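Local atomic coordinates of phosphatase YwpJ (Bacillus subtilis, PDB entry 1NRW), a protein that removes phosphate from phosphorylated five- and six-carbon sugars and nucleoside monophosphates in vitro, with magnesium as cofactor, and acts more weakly on flavin mononucleotide. Residues V238-S241 and L242-S246; L200-A204 and E205-E209; A8-L11 and D12-L16. All blocks are in the same frame, centred on the assembly; numbering follows the deposited sequence.

Along the chain, interaction 3 comes first, then interactions 2 and 1. Interactions 3 and 1 lie on neighbouring parallel strands of the eight-stranded core sheet, 6-10 and 235-239. Their centres are about 9 Å apart, and residues at and just after the C-terminal ends of these strands share the calcium ion. Interaction 2 is the turn of the hairpin 198-201/207-212 in the six-stranded sheet of the cap, inserted in the chain between core strands 79-82 and 235-239. Its centre is about 11 Å from that of interaction 1, which it touches through Val201, Ser202 and Ser203 against Leu242 and Asn243, and about 16 Å from that of interaction 3. Metal and phosphate therefore lie where core meets cap.

Interaction 1: residues V238-S241 and L242-S246; sequences VGDS and LNDKS. With CA (calcium ion), chain D.
The carboxylates of Asp240 and Asp244 are turned 49° against each other. Over one face of the Asp244 group stands the backbone N of Ser241, 37° out of the carboxylate plane and 3.2 Å from Asp244 OD2. The backbone N of Asp240 approaches the same oxygen at 3.1 Å, but its N-H points poorly and the bond is weak. The other oxygen, Asp244 OD1, forms a salt bridge with Lys217. The Asp240 carboxylate reaches the metal by one oxygen: OD1 binds the calcium ion at 2.5 Å and also takes a hydrogen bond from Thr14, while OD2 accepts one from a water at 2.8 Å. That water completes a small ring, because it too is a calcium ligand.

Ser241 joins the two groups. Its OG, held between its own backbone N and carbonyl carbon (chi1 47°), binds the calcium ion at 2.5 Å. Its carbonyl O receives the N-H of Asp244 at 2.9 Å, a fairly straight bond with the donor above the carbonyl plane. Asp244 thus grips Ser241 by the backbone N and O at once, closing the turn and probably keeping the serine oxygen aimed at the metal. Gly239, with no side chain, lets the carboxylate settle against the backbone, where Asp244 OD2 lies 3.2 Å from Gly239 CA. Asn243 turns toward the bound phosphate, in keeping with its established part in phosphate binding.

Asp10 and Asp12 supply further calcium ligands from the neighbouring strand end. The run Gly239 to Asp244, leading from strand 235-239 toward helix 245-250, is the GDxxxD signature, motif IV of the haloacid dehalogenase superfamily, here holding calcium where magnesium is expected.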
ATOM      1  N   VAL A 238     -11.139   5.218  -0.372  1.00 12.92           N
ATOM      2  CA  VAL A 238     -11.721   3.898  -0.167  1.00 12.53           C
ATOM      3  C   VAL A 238     -10.620   2.865   0.072  1.00 12.89           C
ATOM      4  O   VAL A 238      -9.562   2.923  -0.557  1.00 12.30           O
ATOM      5  CB  VAL A 238     -12.596   3.498  -1.397  1.00 12.39           C
ATOM      6  CG1 VAL A 238     -11.752   3.471  -2.670  1.00 14.55           C
ATOM      7  CG2 VAL A 238     -13.254   2.161  -1.162  1.00 11.22           C
ATOM      8  N   GLY A 239     -10.864   1.939   0.996  1.00 13.20           N
ATOM      9  CA  GLY A 239      -9.875   0.913   1.301  1.00 12.81           C
ATOM     10  C   GLY A 239     -10.446  -0.214   2.145  1.00 13.78           C
ATOM     11  O   GLY A 239     -11.590  -0.128   2.603  1.00 13.70           O
ATOM     12  N   ASP A 240      -9.650  -1.263   2.367  1.00 14.30           N
ATOM     13  CA  ASP A 240     -10.088  -2.419   3.152  1.00 14.40           C
ATOM     14  C   ASP A 240      -9.180  -2.728   4.336  1.00 14.39           C
ATOM     15  O   ASP A 240      -9.617  -3.318   5.319  1.00 14.72           O
ATOM     16  CB  ASP A 240     -10.117  -3.675   2.273  1.00 14.83           C
ATOM     17  CG  ASP A 240      -8.729  -4.094   1.818  1.00 16.26           C
ATOM     18  OD1 ASP A 240      -8.027  -3.221   1.287  1.00 14.77           O
ATOM     19  OD2 ASP A 240      -8.334  -5.274   1.985  1.00 14.37           O
ATOM     20  N   SER A 241      -7.916  -2.331   4.231  1.00 15.45           N
ATOM     21  CA  SER A 241      -6.928  -2.649   5.253  1.00 15.07           C
ATOM     22  C   SER A 241      -6.541  -1.561   6.255  1.00 15.14           C
ATOM     23  O   SER A 241      -6.803  -0.376   6.058  1.00 15.25           O
ATOM     24  CB  SER A 241      -5.682  -3.192   4.558  1.00 14.85           C
ATOM     25  OG  SER A 241      -5.346  -2.360   3.463  1.00 15.89           O
ATOM     26  N   LEU A 242      -5.884  -1.987   7.329  1.00 16.88           N
ATOM     27  CA  LEU A 242      -5.490  -1.085   8.402  1.00 17.61           C
ATOM     28  C   LEU A 242      -4.647   0.109   7.970  1.00 16.38           C
ATOM     29  O   LEU A 242      -4.786   1.193   8.535  1.00 17.86           O
ATOM     30  CB  LEU A 242      -4.765  -1.867   9.504  1.00 20.28           C
ATOM     31  CG  LEU A 242      -4.446  -1.081  10.780  1.00 25.42           C
ATOM     32  CD1 LEU A 242      -5.725  -0.481  11.355  1.00 26.58           C
ATOM     33  CD2 LEU A 242      -3.765  -2.000  11.794  1.00 27.29           C
ATOM     34  N   ASN A 243      -3.781  -0.075   6.976  1.00 15.08           N
ATOM     35  CA  ASN A 243      -2.941   1.019   6.502  1.00 14.81           C
ATOM     36  C   ASN A 243      -3.733   2.105   5.767  1.00 15.47           C
ATOM     37  O   ASN A 243      -3.179   3.141   5.392  1.00 14.47           O
ATOM     38  CB  ASN A 243      -1.806   0.475   5.618  1.00 14.25           C
ATOM     39  CG  ASN A 243      -2.311  -0.308   4.412  1.00 15.36           C
ATOM     40  OD1 ASN A 243      -3.378  -0.919   4.454  1.00 15.14           O
ATOM     41  ND2 ASN A 243      -1.522  -0.313   3.334  1.00 14.05           N
ATOM     42  N   ASP A 244      -5.028   1.870   5.564  1.00 14.27           N
ATOM     43  CA  ASP A 244      -5.881   2.845   4.886  1.00 13.98           C
ATOM     44  C   ASP A 244      -6.611   3.756   5.867  1.00 14.42           C
ATOM     45  O   ASP A 244      -7.209   4.755   5.465  1.00 14.12           O
ATOM     46  CB  ASP A 244      -6.943   2.153   4.024  1.00 12.72           C
ATOM     47  CG  ASP A 244      -6.353   1.320   2.912  1.00 13.94           C
ATOM     48  OD1 ASP A 244      -5.300   1.714   2.363  1.00 13.63           O
ATOM     49  OD2 ASP A 244      -6.966   0.283   2.569  1.00 13.37           O
ATOM     50  N   LYS A 245      -6.572   3.407   7.149  1.00 15.01           N
ATOM     51  CA  LYS A 245      -7.274   4.180   8.170  1.00 17.16           C
ATOM     52  C   LYS A 245      -7.037   5.684   8.079  1.00 17.66           C
ATOM     53  O   LYS A 245      -7.992   6.467   8.026  1.00 16.82           O
ATOM     54  CB  LYS A 245      -6.893   3.676   9.563  1.00 20.15           C
ATOM     55  CG  LYS A 245      -7.611   4.378  10.705  1.00 27.27           C
ATOM     56  CD  LYS A 245      -7.193   3.787  12.044  1.00 32.58           C
ATOM     57  CE  LYS A 245      -7.745   4.593  13.206  1.00 36.53           C
ATOM     58  NZ  LYS A 245      -9.230   4.626  13.202  1.00 39.93           N
ATOM     59  N   SER A 246      -5.773   6.089   8.042  1.00 16.20           N
ATOM     60  CA  SER A 246      -5.449   7.509   7.981  1.00 17.82           C
ATOM     61  C   SER A 246      -6.002   8.233   6.760  1.00 17.03           C
ATOM     62  O   SER A 246      -6.334   9.417   6.854  1.00 17.45           O
ATOM     63  CB  SER A 246      -3.930   7.725   8.069  1.00 16.57           C
ATOM     64  OG  SER A 246      -3.242   7.196   6.948  1.00 17.63           O
TER
HETATM   65 CA    CA D 903      -5.540  -3.100   1.059  1.00 23.44          CA
HETATM   66  O   HOH W   1      -5.609  -5.558   1.447  1.00 14.73           O

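Interaction 2: residues L200-A204 and E205-E209; sequences LVSSA and EHNFE
Asn207 folds its side chain back over Ser203 and Ala204. From CB, its CG stands between its own backbone N and carbonyl carbon (chi1 80°), which carries the amide across the turn. There OD1 takes the backbone N-H of Ser203 at 3.0 Å, nearly straight and on a lone pair in the carbonyl plane. At the other corner of the amide, ND2 donates to Ser203 OG at 3.0 Å, tilted somewhat from the plane, and packs against Ala204 CB at 3.2 Å. Two bonds to one residue fix the rotation of this buried amide.

Ser203 OG passes the chain on: it donates to Glu209 OE2 at 2.7 Å, meeting the anti side of a carboxylate delivered by an extended side chain. Ser202 OG donates to the backbone O of Asn207 at 2.8 Å. At the end of the loop, Asn207 N bonds to Ala204 O, closing the type I turn Ala204-Asn207. Farther along, Val201 and Glu209 form an antiparallel hydrogen-bonded pair, in which Glu209 N reaches Val201 O at 2.7 Å.

The hairpin forms one edge of the cap sheet. Strand 198-201 is the outermost; strand 207-212 lies between it and strand 172-178. Helix 182-192 lies against Leu200 and Phe208 through Trp189, helix 118-132 covers Ala204, and Val201 and Ser203 touch Asn243 of the core.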
ATOM      1  N   LEU A 200       3.572   3.728  11.976  1.00 14.86           N
ATOM      2  CA  LEU A 200       3.444   2.275  12.073  1.00 15.94           C
ATOM      3  C   LEU A 200       2.058   1.819  11.633  1.00 15.24           C
ATOM      4  O   LEU A 200       1.047   2.263  12.180  1.00 14.94           O
ATOM      5  CB  LEU A 200       3.691   1.812  13.515  1.00 16.15           C
ATOM      6  CG  LEU A 200       3.320   0.352  13.836  1.00 17.45           C
ATOM      7  CD1 LEU A 200       4.219  -0.599  13.058  1.00 16.72           C
ATOM      8  CD2 LEU A 200       3.459   0.101  15.334  1.00 18.82           C
ATOM      9  N   VAL A 201       2.019   0.935  10.640  1.00 14.80           N
ATOM     10  CA  VAL A 201       0.759   0.397  10.134  1.00 15.15           C
ATOM     11  C   VAL A 201       0.929  -1.077   9.772  1.00 15.76           C
ATOM     12  O   VAL A 201       1.981  -1.670  10.014  1.00 15.23           O
ATOM     13  CB  VAL A 201       0.266   1.154   8.867  1.00 15.93           C
ATOM     14  CG1 VAL A 201       0.039   2.620   9.189  1.00 16.18           C
ATOM     15  CG2 VAL A 201       1.272   0.994   7.730  1.00 15.04           C
ATOM     16  N   SER A 202      -0.123  -1.662   9.207  1.00 17.04           N
ATOM     17  CA  SER A 202      -0.103  -3.053   8.768  1.00 16.72           C
ATOM     18  C   SER A 202      -0.964  -3.150   7.517  1.00 16.67           C
ATOM     19  O   SER A 202      -1.973  -2.443   7.399  1.00 18.69           O
ATOM     20  CB  SER A 202      -0.660  -3.977   9.857  1.00 18.32           C
ATOM     21  OG  SER A 202      -0.818  -5.303   9.368  1.00 17.53           O
ATOM     22  N   SER A 203      -0.566  -4.007   6.579  1.00 15.40           N
ATOM     23  CA  SER A 203      -1.322  -4.193   5.344  1.00 16.33           C
ATOM     24  C   SER A 203      -1.782  -5.645   5.199  1.00 16.14           C
ATOM     25  O   SER A 203      -2.379  -6.013   4.186  1.00 15.93           O
ATOM     26  CB  SER A 203      -0.475  -3.810   4.127  1.00 15.69           C
ATOM     27  OG  SER A 203       0.663  -4.651   4.006  1.00 15.48           O
ATOM     28  N   ALA A 204      -1.486  -6.457   6.208  1.00 16.14           N
ATOM     29  CA  ALA A 204      -1.860  -7.872   6.218  1.00 16.87           C
ATOM     30  C   ALA A 204      -1.704  -8.435   7.631  1.00 17.19           C
ATOM     31  O   ALA A 204      -0.927  -7.919   8.433  1.00 16.80           O
ATOM     32  CB  ALA A 204      -0.995  -8.655   5.230  1.00 16.71           C
ATOM     33  N   GLU A 205      -2.442  -9.504   7.922  1.00 17.64           N
ATOM     34  CA  GLU A 205      -2.432 -10.129   9.242  1.00 19.04           C
ATOM     35  C   GLU A 205      -1.070 -10.460   9.847  1.00 18.34           C
ATOM     36  O   GLU A 205      -0.904 -10.403  11.067  1.00 17.67           O
ATOM     37  CB  GLU A 205      -3.298 -11.393   9.215  1.00 22.46           C
ATOM     38  CG  GLU A 205      -4.797 -11.110   9.180  1.00 29.05           C
ATOM     39  CD  GLU A 205      -5.621 -12.354   8.890  1.00 35.03           C
ATOM     40  OE1 GLU A 205      -5.277 -13.436   9.418  1.00 38.30           O
ATOM     41  OE2 GLU A 205      -6.618 -12.247   8.141  1.00 37.64           O
ATOM     42  N   HIS A 206      -0.093 -10.801   9.017  1.00 17.31           N
ATOM     43  CA  HIS A 206       1.217 -11.137   9.553  1.00 16.37           C
ATOM     44  C   HIS A 206       2.342 -10.158   9.239  1.00 15.65           C
ATOM     45  O   HIS A 206       3.518 -10.528   9.237  1.00 14.67           O
ATOM     46  CB  HIS A 206       1.606 -12.553   9.128  1.00 18.09           C
ATOM     47  CG  HIS A 206       0.653 -13.600   9.615  1.00 19.25           C
ATOM     48  ND1 HIS A 206      -0.546 -13.863   8.989  1.00 21.39           N
ATOM     49  CD2 HIS A 206       0.696 -14.407  10.703  1.00 22.83           C
ATOM     50  CE1 HIS A 206      -1.203 -14.785   9.671  1.00 24.26           C
ATOM     51  NE2 HIS A 206      -0.472 -15.132  10.716  1.00 23.43           N
ATOM     52  N   ASN A 207       1.990  -8.906   8.971  1.00 14.24           N
ATOM     53  CA  ASN A 207       3.022  -7.913   8.717  1.00 15.02           C
ATOM     54  C   ASN A 207       2.719  -6.595   9.401  1.00 15.79           C
ATOM     55  O   ASN A 207       1.646  -6.398   9.987  1.00 14.04           O
ATOM     56  CB  ASN A 207       3.236  -7.676   7.198  1.00 13.97           C
ATOM     57  CG  ASN A 207       2.189  -6.746   6.563  1.00 14.65           C
ATOM     58  OD1 ASN A 207       1.747  -5.766   7.162  1.00 16.39           O
ATOM     59  ND2 ASN A 207       1.820  -7.044   5.322  1.00 15.19           N
ATOM     60  N   PHE A 208       3.723  -5.729   9.375  1.00 15.42           N
ATOM     61  CA  PHE A 208       3.619  -4.371   9.874  1.00 16.17           C
ATOM     62  C   PHE A 208       4.558  -3.596   8.967  1.00 16.44           C
ATOM     63  O   PHE A 208       5.502  -4.165   8.412  1.00 17.02           O
ATOM     64  CB  PHE A 208       3.997  -4.246  11.364  1.00 16.30           C
ATOM     65  CG  PHE A 208       5.332  -4.836  11.734  1.00 18.01           C
ATOM     66  CD1 PHE A 208       6.495  -4.074  11.657  1.00 18.47           C
ATOM     67  CD2 PHE A 208       5.412  -6.134  12.228  1.00 19.65           C
ATOM     68  CE1 PHE A 208       7.721  -4.599  12.074  1.00 21.32           C
ATOM     69  CE2 PHE A 208       6.631  -6.669  12.649  1.00 21.05           C
ATOM     70  CZ  PHE A 208       7.786  -5.900  12.573  1.00 19.94           C
ATOM     71  N   GLU A 209       4.264  -2.319   8.762  1.00 15.83           N
ATOM     72  CA  GLU A 209       5.088  -1.485   7.900  1.00 14.99           C
ATOM     73  C   GLU A 209       5.517  -0.240   8.653  1.00 15.45           C
ATOM     74  O   GLU A 209       4.752   0.316   9.442  1.00 15.99           O
ATOM     75  CB  GLU A 209       4.310  -1.083   6.639  1.00 15.21           C
ATOM     76  CG  GLU A 209       3.954  -2.255   5.710  1.00 16.70           C
ATOM     77  CD  GLU A 209       3.128  -1.822   4.504  1.00 21.59           C
ATOM     78  OE1 GLU A 209       3.173  -0.624   4.134  1.00 22.32           O
ATOM     79  OE2 GLU A 209       2.441  -2.684   3.912  1.00 23.15           O
TER

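Interaction 3: residues A8-L11 and D12-L16; sequences AIDL and DGTLL. With CA (calcium ion), chain D; PO4 (phosphate ion), chain B.
Asp10 to Leu15 read DLDGTL, the first conserved motif of the haloacid dehalogenase superfamily, where strand 6-10 runs into the single wide helical turn called the squiggle. Asp10, by similarity the nucleophile, and Asp12 clasp the calcium ion together, Asp10 by OD2 at 2.4 Å and Asp12 by its backbone O at 2.5 Å. The CG of Asp10 lies anti to its own backbone N (chi1 -176°), which swings the carboxylate past the strand end to the metal. The phosphate ion, probably from the crystallisation liquor, adds O1 to the calcium shell. It is also gripped by Asp12 N, whose N-H points at phosphate O4 over 3.2 Å. Lys217 pairs with Asp10 OD1 and Arg46 with Asp12 OD2, so each carboxylate has a cationic partner.

Gly13 takes a positive phi (64°), a shape that favours glycine, just after the carbonyl that Asp12 gives to the metal. Thr14 then points back toward the strand: its CG2 touches Ile9 CG2 at 3.9 Å, while its OG1 has Asp240 as partner. The turn is closed by backbone bonds. Leu15 N reaches Asp10 O at 3.1 Å, a five-residue step consistent with a pi-type turn.

On the side of the turn away from the metal, the leucines pack together, with Leu11 CG 3.6 Å from Leu16 CD1. Leu11 O is the doubly used acceptor: Thr14 N and Leu16 N come to it from opposite faces of its carbonyl plane, the Leu16 bond being nearly straight at 3.0 Å.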
ATOM      1  N   ALA A   8      -9.223   8.887  -3.727  1.00 13.73           N
ATOM      2  CA  ALA A   8      -8.055   8.057  -3.419  1.00 13.14           C
ATOM      3  C   ALA A   8      -8.519   6.605  -3.320  1.00 14.28           C
ATOM      4  O   ALA A   8      -9.473   6.300  -2.601  1.00 13.58           O
ATOM      5  CB  ALA A   8      -7.428   8.508  -2.106  1.00 14.32           C
ATOM      6  N   ILE A   9      -7.829   5.713  -4.027  1.00 11.50           N
ATOM      7  CA  ILE A   9      -8.216   4.301  -4.063  1.00 12.16           C
ATOM      8  C   ILE A   9      -7.077   3.354  -3.687  1.00 11.03           C
ATOM      9  O   ILE A   9      -6.030   3.363  -4.325  1.00 12.57           O
ATOM     10  CB  ILE A   9      -8.696   3.924  -5.490  1.00 11.16           C
ATOM     11  CG1 ILE A   9      -9.754   4.926  -5.958  1.00 13.00           C
ATOM     12  CG2 ILE A   9      -9.263   2.504  -5.510  1.00 12.64           C
ATOM     13  CD1 ILE A   9     -10.188   4.731  -7.406  1.00 14.15           C
ATOM     14  N   ASP A  10      -7.292   2.543  -2.659  1.00 11.29           N
ATOM     15  CA  ASP A  10      -6.291   1.571  -2.225  1.00 11.23           C
ATOM     16  C   ASP A  10      -6.122   0.537  -3.343  1.00 12.39           C
ATOM     17  O   ASP A  10      -7.043   0.307  -4.129  1.00 12.86           O
ATOM     18  CB  ASP A  10      -6.763   0.917  -0.925  1.00 11.13           C
ATOM     19  CG  ASP A  10      -5.749  -0.034  -0.334  1.00 13.52           C
ATOM     20  OD1 ASP A  10      -4.551   0.008  -0.693  1.00 13.24           O
ATOM     21  OD2 ASP A  10      -6.171  -0.826   0.524  1.00 12.93           O
ATOM     22  N   LEU A  11      -4.944  -0.078  -3.424  1.00 12.21           N
ATOM     23  CA  LEU A  11      -4.673  -1.056  -4.477  1.00 11.82           C
ATOM     24  C   LEU A  11      -5.111  -2.466  -4.083  1.00 12.50           C
ATOM     25  O   LEU A  11      -6.162  -2.936  -4.517  1.00 13.23           O
ATOM     26  CB  LEU A  11      -3.180  -1.040  -4.817  1.00 11.12           C
ATOM     27  CG  LEU A  11      -2.690  -1.973  -5.930  1.00 12.98           C
ATOM     28  CD1 LEU A  11      -3.177  -1.509  -7.296  1.00 14.82           C
ATOM     29  CD2 LEU A  11      -1.165  -2.002  -5.888  1.00 13.06           C
ATOM     30  N   ASP A  12      -4.315  -3.142  -3.257  1.00 11.22           N
ATOM     31  CA  ASP A  12      -4.655  -4.501  -2.823  1.00 11.77           C
ATOM     32  C   ASP A  12      -5.973  -4.542  -2.049  1.00 11.02           C
ATOM     33  O   ASP A  12      -6.271  -3.635  -1.287  1.00 13.67           O
ATOM     34  CB  ASP A  12      -3.539  -5.058  -1.935  1.00 13.81           C
ATOM     35  CG  ASP A  12      -2.265  -5.316  -2.706  1.00 18.10           C
ATOM     36  OD1 ASP A  12      -2.156  -6.393  -3.320  1.00 20.64           O
ATOM     37  OD2 ASP A  12      -1.382  -4.435  -2.716  1.00 20.46           O
ATOM     38  N   GLY A  13      -6.766  -5.589  -2.265  1.00 10.57           N
ATOM     39  CA  GLY A  13      -8.026  -5.744  -1.551  1.00 10.51           C
ATOM     40  C   GLY A  13      -9.086  -4.692  -1.812  1.00 12.12           C
ATOM     41  O   GLY A  13     -10.166  -4.730  -1.216  1.00 12.73           O
ATOM     42  N   THR A  14      -8.791  -3.763  -2.712  1.00 11.40           N
ATOM     43  CA  THR A  14      -9.717  -2.680  -3.019  1.00 10.48           C
ATOM     44  C   THR A  14      -9.888  -2.575  -4.533  1.00 11.35           C
ATOM     45  O   THR A  14     -10.866  -3.101  -5.078  1.00 11.89           O
ATOM     46  CB  THR A  14      -9.179  -1.367  -2.394  1.00 10.69           C
ATOM     47  OG1 THR A  14      -9.138  -1.528  -0.968  1.00 12.50           O
ATOM     48  CG2 THR A  14     -10.066  -0.167  -2.729  1.00 11.92           C
ATOM     49  N   LEU A  15      -8.953  -1.920  -5.219  1.00 10.98           N
ATOM     50  CA  LEU A  15      -9.048  -1.822  -6.675  1.00 11.54           C
ATOM     51  C   LEU A  15      -8.834  -3.209  -7.279  1.00 12.62           C
ATOM     52  O   LEU A  15      -9.486  -3.587  -8.258  1.00 13.63           O
ATOM     53  CB  LEU A  15      -7.990  -0.864  -7.236  1.00 12.26           C
ATOM     54  CG  LEU A  15      -8.015  -0.685  -8.761  1.00 11.52           C
ATOM     55  CD1 LEU A  15      -9.323  -0.006  -9.172  1.00 12.98           C
ATOM     56  CD2 LEU A  15      -6.816   0.149  -9.209  1.00 13.25           C
ATOM     57  N   LEU A  16      -7.911  -3.968  -6.698  1.00 11.38           N
ATOM     58  CA  LEU A  16      -7.630  -5.309  -7.199  1.00 13.34           C
ATOM     59  C   LEU A  16      -8.568  -6.345  -6.598  1.00 13.26           C
ATOM     60  O   LEU A  16      -8.906  -6.271  -5.415  1.00 12.89           O
ATOM     61  CB  LEU A  16      -6.190  -5.705  -6.867  1.00 13.85           C
ATOM     62  CG  LEU A  16      -5.104  -4.784  -7.440  1.00 13.98           C
ATOM     63  CD1 LEU A  16      -3.743  -5.250  -6.960  1.00 14.30           C
ATOM     64  CD2 LEU A  16      -5.158  -4.785  -8.963  1.00 16.54           C
TER
HETATM   65 CA    CA D 903      -5.540  -3.100   1.059  1.00 23.44          CA
HETATM   66  P   PO4 B 900      -1.932  -2.090  -0.120  1.00 14.15           P
HETATM   67  O1  PO4 B 900      -3.377  -2.138   0.174  1.00 13.14           O
HETATM   68  O2  PO4 B 900      -1.356  -0.845   0.449  1.00 14.34           O
HETATM   69  O3  PO4 B 900      -1.271  -3.271   0.488  1.00 15.64           O
HETATM   70  O4  PO4 B 900      -1.737  -2.104  -1.589  1.00 11.57           O
HETATM   71  O   HOH W   1      -5.609  -5.558   1.447  1.00 14.73           O